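Local coordinates for protein glutathione S-transferase 5 (Caenorhabditis elegans, PDB 1ZL9) that conjugates reduced glutathione to a wide range of hydrophobic electrophiles and may help detoxify reactive oxygen species during bacterial infection, at residues Lys98-Glu103 and Glu132-Phe137; Pro106-Val111 and Asp125-Ala130. All coordinates share one frame; numbering follows the deposited sequence.

After the thioredoxin-like N-terminal domain, the chain runs through the long helix 84-112, turns, and comes back along helix 119-145, the first two helices of the all-helical C-terminal domain. Contact 2 (106-111 with 125-130) lies close to the turn and closes the shorter loop. It is nested inside the loop closed by contact 1 (98-103 with 132-137), farther from the turn, so the two act as successive rungs of one helical hairpin. Their centres lie about 11 Å apart and they touch directly: the hydroxyl of Tyr-100 packs on the ring of Phe-127, which makes the aromatic layer continuous along the hairpin, while the backbone O of Glu-103 touches Ile-126 and its carboxylate touches Ala-130.

Contact 1 (Lys98-Glu103 and Glu132-Phe137); sequences KDYSSE and EKFYGF. With GSH (glutathione), chain D.
Tyr-100 and Phe-134 fill the buried middle of this contact, where the two helix segments run nearly antiparallel (164°) with their axes 10.1 Å apart. The CB of Tyr-100 sits over the face of the Phe-134 ring, 3.7 Å from Phe-134 CG, in a CH-pi contact. In return CD1 of Phe-134 lies above one face of the tyrosine ring, near its rim. The two planes are close to parallel (13°), yet they are slid so far that the rings barely overlap, with centroids 5.0 Å apart. For Phe-134, CG anti to the backbone N (chi1 176°) swings the ring across the gap to meet that methylene. Tyr-135 adds a looser touch: its CE1 lies 4.4 Å from Tyr-100 OH, while its own hydroxyl is hydrogen-bonded to Ser-166.

The solvent side is different in kind. There Lys-133, bent in its outer half, brings NZ to the extended Glu-103 in a salt bridge. The modelled 2.5 Å between Lys-133 NZ and Glu-103 OE1 is very short, so its exact length is doubtful. The pair spans the helices at an edge where Lys-133 is exposed.

Beside the contact, Asp-99 faces the dimer interface. Its OD2 accepts a hydrogen bond of 2.6 Å from N1, the glutamyl amino group of a glutathione that is otherwise held by Ser-66, Trp-39 and other residues of the second subunit. Helix 84-112 thus contributes to a glutathione site built mainly by the second subunit.

The contact belongs to the 84-112/119-145 hairpin in the all-helical C-terminal domain of this sigma-class transferase. Helix 157-171 packs on the buried side, with Ile-162 against Phe-134 and His-165 against Tyr-100 and Tyr-135, while Phe-137 meets Phe-50 of the second subunit edge-to-face.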
loop_
_atom_site.group_PDB
_atom_site.type_symbol
_atom_site.label_atom_id
_atom_site.label_comp_id
_atom_site.label_asym_id
_atom_site.label_seq_id
_atom_site.Cartn_x
_atom_site.Cartn_y
_atom_site.Cartn_z
ATOM N N LYS A 98 1.226 0.976 6.878
ATOM C CA LYS A 98 1.729 -0.315 6.403
ATOM C C LYS A 98 3.186 -0.541 6.705
ATOM O O LYS A 98 3.543 -1.646 7.060
ATOM C CB LYS A 98 1.605 -0.449 4.883
ATOM C CG LYS A 98 0.548 -1.247 4.357
ATOM C CD LYS A 98 0.863 -1.657 2.878
ATOM C CE LYS A 98 -0.423 -1.914 2.073
ATOM N NZ LYS A 98 -1.066 -3.197 2.401
ATOM N N ASP A 99 4.049 0.463 6.481
ATOM C CA ASP A 99 5.480 0.354 6.816
ATOM C C ASP A 99 5.688 0.109 8.327
ATOM O O ASP A 99 6.467 -0.712 8.711
ATOM C CB ASP A 99 6.243 1.605 6.376
ATOM C CG ASP A 99 6.325 1.757 4.867
ATOM O OD1 ASP A 99 6.034 0.778 4.137
ATOM O OD2 ASP A 99 6.746 2.832 4.327
ATOM N N TYR A 100 4.959 0.829 9.180
ATOM C CA TYR A 100 5.015 0.627 10.606
ATOM C C TYR A 100 4.603 -0.798 10.910
ATOM O O TYR A 100 5.261 -1.493 11.682
ATOM C CB TYR A 100 4.057 1.594 11.316
ATOM C CG TYR A 100 3.534 1.160 12.664
ATOM C CD1 TYR A 100 4.380 1.089 13.760
ATOM C CD2 TYR A 100 2.188 0.863 12.863
ATOM C CE1 TYR A 100 3.866 0.671 15.035
ATOM C CE2 TYR A 100 1.689 0.478 14.099
ATOM C CZ TYR A 100 2.518 0.411 15.184
ATOM O OH TYR A 100 2.041 0.052 16.434
ATOM N N SER A 101 3.490 -1.225 10.337
ATOM C CA SER A 101 2.975 -2.556 10.626
ATOM C C SER A 101 3.986 -3.622 10.202
ATOM O O SER A 101 4.097 -4.666 10.881
ATOM C CB SER A 101 1.627 -2.823 9.958
ATOM O OG SER A 101 0.755 -1.762 10.271
ATOM N N SER A 102 4.726 -3.369 9.118
ATOM C CA SER A 102 5.770 -4.300 8.676
ATOM C C SER A 102 6.909 -4.330 9.633
ATOM O O SER A 102 7.429 -5.426 9.900
ATOM C CB SER A 102 6.404 -4.026 7.289
ATOM O OG SER A 102 5.410 -4.035 6.327
ATOM N N GLU A 103 7.291 -3.180 10.177
ATOM C CA GLU A 103 8.392 -3.144 11.099
ATOM C C GLU A 103 8.018 -3.838 12.401
ATOM O O GLU A 103 8.865 -4.503 13.034
ATOM C CB GLU A 103 8.823 -1.699 11.447
ATOM C CG GLU A 103 9.434 -0.937 10.278
ATOM C CD GLU A 103 9.702 0.571 10.591
ATOM O OE1 GLU A 103 10.062 1.267 9.591
ATOM O OE2 GLU A 103 9.539 1.054 11.787
ATOM N N GLU A 132 7.159 4.382 18.271
ATOM C CA GLU A 132 7.518 5.770 18.615
ATOM C C GLU A 132 7.815 6.595 17.350
ATOM O O GLU A 132 7.429 7.769 17.242
ATOM C CB GLU A 132 8.694 5.763 19.595
ATOM C CG GLU A 132 8.176 5.248 20.943
ATOM C CD GLU A 132 9.154 5.279 22.110
ATOM O OE1 GLU A 132 10.305 5.705 21.920
ATOM O OE2 GLU A 132 8.725 4.857 23.226
ATOM N N LYS A 133 8.415 5.983 16.359
ATOM C CA LYS A 133 8.647 6.689 15.105
ATOM C C LYS A 133 7.318 7.036 14.416
ATOM O O LYS A 133 7.084 8.166 14.021
ATOM C CB LYS A 133 9.509 5.824 14.218
ATOM C CG LYS A 133 9.668 6.265 12.789
ATOM C CD LYS A 133 10.781 5.447 12.072
ATOM C CE LYS A 133 10.420 4.971 10.667
ATOM N NZ LYS A 133 10.883 3.452 10.413
ATOM N N PHE A 134 6.433 6.048 14.296
ATOM C CA PHE A 134 5.246 6.226 13.529
ATOM C C PHE A 134 4.261 7.127 14.236
ATOM O O PHE A 134 3.655 7.949 13.606
ATOM C CB PHE A 134 4.581 4.837 13.244
ATOM C CG PHE A 134 3.270 4.968 12.511
ATOM C CD1 PHE A 134 2.077 4.565 13.098
ATOM C CD2 PHE A 134 3.238 5.612 11.256
ATOM C CE1 PHE A 134 0.871 4.705 12.412
ATOM C CE2 PHE A 134 2.009 5.735 10.559
ATOM C CZ PHE A 134 0.830 5.319 11.200
ATOM N N TYR A 135 4.121 6.973 15.556
ATOM C CA TYR A 135 3.204 7.814 16.329
ATOM C C TYR A 135 3.683 9.290 16.335
ATOM O O TYR A 135 2.889 10.197 16.367
ATOM C CB TYR A 135 2.943 7.210 17.710
ATOM C CG TYR A 135 1.753 6.275 17.643
ATOM C CD1 TYR A 135 1.801 5.101 16.856
ATOM C CD2 TYR A 135 0.554 6.581 18.308
ATOM C CE1 TYR A 135 0.661 4.271 16.689
ATOM C CE2 TYR A 135 -0.583 5.798 18.151
ATOM C CZ TYR A 135 -0.542 4.618 17.350
ATOM O OH TYR A 135 -1.684 3.822 17.229
ATOM N N GLY A 136 4.960 9.527 16.186
ATOM C CA GLY A 136 5.445 10.906 16.056
ATOM C C GLY A 136 4.966 11.489 14.739
ATOM O O GLY A 136 4.557 12.648 14.690
ATOM N N PHE A 137 4.919 10.669 13.690
ATOM C CA PHE A 137 4.370 11.157 12.450
ATOM C C PHE A 137 2.839 11.424 12.587
ATOM O O PHE A 137 2.323 12.395 12.015
ATOM C CB PHE A 137 4.597 10.184 11.329
ATOM C CG PHE A 137 6.031 9.930 11.001
ATOM C CD1 PHE A 137 6.438 8.669 10.654
ATOM C CD2 PHE A 137 6.955 10.962 10.940
ATOM C CE1 PHE A 137 7.822 8.431 10.299
ATOM C CE2 PHE A 137 8.306 10.708 10.578
ATOM C CZ PHE A 137 8.708 9.448 10.270
HETATM N N1 GSH D . 6.863 2.934 1.712
HETATM C CA1 GSH D . 7.902 3.741 1.167
HETATM C C1 GSH D . 7.579 4.241 -0.186
HETATM O O11 GSH D . 7.816 5.480 -0.758
HETATM O O12 GSH D . 6.995 3.398 -1.030
HETATM C CB1 GSH D . 9.305 3.332 1.357
HETATM C CG1 GSH D . 10.197 4.578 1.253
HETATM C CD1 GSH D . 11.671 4.211 1.375
HETATM O OE1 GSH D . 11.980 3.003 1.880
HETATM N N2 GSH D . 12.607 5.067 0.998
HETATM C CA2 GSH D . 14.042 4.770 1.028
HETATM C C2 GSH D . 14.827 5.853 1.690
HETATM O O2 GSH D . 14.525 7.151 1.405
HETATM C CB2 GSH D . 14.492 4.642 -0.409
HETATM S SG2 GSH D . 16.249 4.243 -0.440
HETATM N N3 GSH D . 15.828 5.563 2.496
HETATM C CA3 GSH D . 16.732 6.559 3.019
HETATM C C3 GSH D . 16.520 6.864 4.475
HETATM O O31 GSH D . 15.510 6.217 5.196
HETATM O O32 GSH D . 17.247 7.768 5.080
#

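Contact 2 (Pro106-Val111 and Asp125-Ala130); sequences PYFYAV and DIFLPA
Phe-127 meets two aromatic side chains of the facing segment, Tyr-107 and Phe-108, both on the same side of its ring plane, and is turned differently against each. Toward Tyr-107 the relation is nearly parallel: the planes are 29° apart, with centroids separated by 5.0 Å, but the rings are displaced and hardly overlap. Tyr-107 CE2 hangs over the rim of one face of the Phe-127 ring, and Tyr-107 CD2 comes closest at the CB of Phe-127, 3.4 Å away, so the tyrosine leans on the root of its partner as much as on the ring. Toward Phe-108 the planes stand at 50°, neither stacked nor edge-to-face, and the meeting is between ring atoms, Phe-108 CE2 lying 3.4 Å from Phe-127 CE1. The ring of Phe-127 points across the gap because chi1, at 169°, turns CG away from the backbone N, which lets it touch both neighbours.

The three rings form an aromatic cluster held by carbon contacts, and no hydrogen bond crosses between the segments. At the outer margin the packing thins out: exposed Pro-106 meets Ile-126 through CD and CG2 at 4.4 Å.

Near the turn of the hairpin, Val-119 and Lys-123 of helix 119-145 pack on Tyr-107. On the inward side Phe-127 also meets the ring of Phe-131 on its own helix and rests on Ala-104 of helix 84-112.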
loop_
_atom_site.group_PDB
_atom_site.type_symbol
_atom_site.label_atom_id
_atom_site.label_comp_id
_atom_site.label_asym_id
_atom_site.label_seq_id
_atom_site.Cartn_x
_atom_site.Cartn_y
_atom_site.Cartn_z
ATOM N N PRO A 106 7.186 -8.731 13.668
ATOM C CA PRO A 106 7.812 -9.792 14.500
ATOM C C PRO A 106 7.231 -9.838 15.941
ATOM O O PRO A 106 6.992 -10.923 16.461
ATOM C CB PRO A 106 9.290 -9.425 14.479
ATOM C CG PRO A 106 9.452 -8.772 13.142
ATOM C CD PRO A 106 8.216 -7.934 12.988
ATOM N N TYR A 107 7.018 -8.673 16.530
ATOM C CA TYR A 107 6.377 -8.524 17.836
ATOM C C TYR A 107 4.919 -8.915 17.806
ATOM O O TYR A 107 4.500 -9.718 18.606
ATOM C CB TYR A 107 6.524 -7.104 18.360
ATOM C CG TYR A 107 5.849 -6.881 19.646
ATOM C CD1 TYR A 107 6.262 -7.531 20.818
ATOM C CD2 TYR A 107 4.772 -6.029 19.723
ATOM C CE1 TYR A 107 5.603 -7.308 22.009
ATOM C CE2 TYR A 107 4.117 -5.823 20.885
ATOM C CZ TYR A 107 4.542 -6.473 22.037
ATOM O OH TYR A 107 3.905 -6.187 23.208
ATOM N N PHE A 108 4.159 -8.407 16.848
ATOM C CA PHE A 108 2.724 -8.711 16.791
ATOM C C PHE A 108 2.500 -10.224 16.624
ATOM O O PHE A 108 1.665 -10.842 17.313
ATOM C CB PHE A 108 2.112 -7.974 15.621
ATOM C CG PHE A 108 2.006 -6.449 15.825
ATOM C CD1 PHE A 108 1.724 -5.632 14.743
ATOM C CD2 PHE A 108 2.128 -5.872 17.086
ATOM C CE1 PHE A 108 1.603 -4.235 14.912
ATOM C CE2 PHE A 108 2.006 -4.414 17.263
ATOM C CZ PHE A 108 1.760 -3.640 16.170
ATOM N N TYR A 109 3.285 -10.807 15.726
ATOM C CA TYR A 109 3.239 -12.241 15.483
ATOM C C TYR A 109 3.594 -13.096 16.681
ATOM O O TYR A 109 3.023 -14.192 16.863
ATOM C CB TYR A 109 4.178 -12.579 14.357
ATOM C CG TYR A 109 3.480 -12.620 13.069
ATOM C CD1 TYR A 109 2.617 -11.623 12.690
ATOM C CD2 TYR A 109 3.720 -13.664 12.180
ATOM C CE1 TYR A 109 1.963 -11.660 11.463
ATOM C CE2 TYR A 109 3.074 -13.715 10.954
ATOM C CZ TYR A 109 2.194 -12.724 10.618
ATOM O OH TYR A 109 1.568 -12.797 9.404
ATOM N N ALA A 110 4.538 -12.625 17.485
ATOM C CA ALA A 110 4.916 -13.373 18.673
ATOM C C ALA A 110 3.803 -13.339 19.716
ATOM O O ALA A 110 3.507 -14.346 20.346
ATOM C CB ALA A 110 6.227 -12.868 19.263
ATOM N N VAL A 111 3.206 -12.181 19.916
ATOM C CA VAL A 111 2.097 -12.041 20.855
ATOM C C VAL A 111 0.875 -12.896 20.418
ATOM O O VAL A 111 0.177 -13.530 21.237
ATOM C CB VAL A 111 1.707 -10.541 20.986
ATOM C CG1 VAL A 111 0.445 -10.420 21.792
ATOM C CG2 VAL A 111 2.865 -9.731 21.664
ATOM N N ASP A 125 13.046 -4.099 21.640
ATOM C CA ASP A 125 14.000 -3.988 20.558
ATOM C C ASP A 125 13.356 -3.690 19.207
ATOM O O ASP A 125 13.984 -3.119 18.331
ATOM C CB ASP A 125 14.753 -5.318 20.428
ATOM C CG ASP A 125 15.745 -5.555 21.578
ATOM O OD1 ASP A 125 15.919 -4.660 22.441
ATOM O OD2 ASP A 125 16.383 -6.599 21.646
ATOM N N ILE A 126 12.141 -4.169 18.987
ATOM C CA ILE A 126 11.520 -3.999 17.661
ATOM C C ILE A 126 10.266 -3.107 17.696
ATOM O O ILE A 126 10.108 -2.166 16.915
ATOM C CB ILE A 126 11.136 -5.414 17.066
ATOM C CG1 ILE A 126 12.374 -6.285 16.744
ATOM C CG2 ILE A 126 10.313 -5.259 15.809
ATOM C CD1 ILE A 126 13.435 -5.656 15.915
ATOM N N PHE A 127 9.341 -3.438 18.578
ATOM C CA PHE A 127 8.057 -2.770 18.527
ATOM C C PHE A 127 8.188 -1.302 18.969
ATOM O O PHE A 127 7.779 -0.431 18.262
ATOM C CB PHE A 127 7.008 -3.503 19.365
ATOM C CG PHE A 127 5.762 -2.694 19.534
ATOM C CD1 PHE A 127 4.886 -2.494 18.429
ATOM C CD2 PHE A 127 5.472 -2.070 20.727
ATOM C CE1 PHE A 127 3.713 -1.735 18.593
ATOM C CE2 PHE A 127 4.277 -1.263 20.861
ATOM C CZ PHE A 127 3.455 -1.090 19.795
ATOM N N LEU A 128 8.786 -1.035 20.122
ATOM C CA LEU A 128 8.710 0.316 20.664
ATOM C C LEU A 128 9.394 1.352 19.800
ATOM O O LEU A 128 8.841 2.459 19.618
ATOM C CB LEU A 128 9.188 0.388 22.137
ATOM C CG LEU A 128 8.135 -0.211 23.075
ATOM C CD1 LEU A 128 8.705 -0.396 24.492
ATOM C CD2 LEU A 128 6.898 0.656 23.172
ATOM N N PRO A 129 10.551 1.055 19.230
ATOM C CA PRO A 129 11.127 1.979 18.260
ATOM C C PRO A 129 10.202 2.234 17.039
ATOM O O PRO A 129 10.036 3.358 16.572
ATOM C CB PRO A 129 12.406 1.272 17.829
ATOM C CG PRO A 129 12.824 0.429 19.050
ATOM C CD PRO A 129 11.473 -0.053 19.539
ATOM N N ALA A 130 9.549 1.192 16.536
ATOM C CA ALA A 130 8.635 1.393 15.407
ATOM C C ALA A 130 7.428 2.308 15.737
ATOM O O ALA A 130 7.018 3.199 14.939
ATOM C CB ALA A 130 8.154 0.056 14.913
#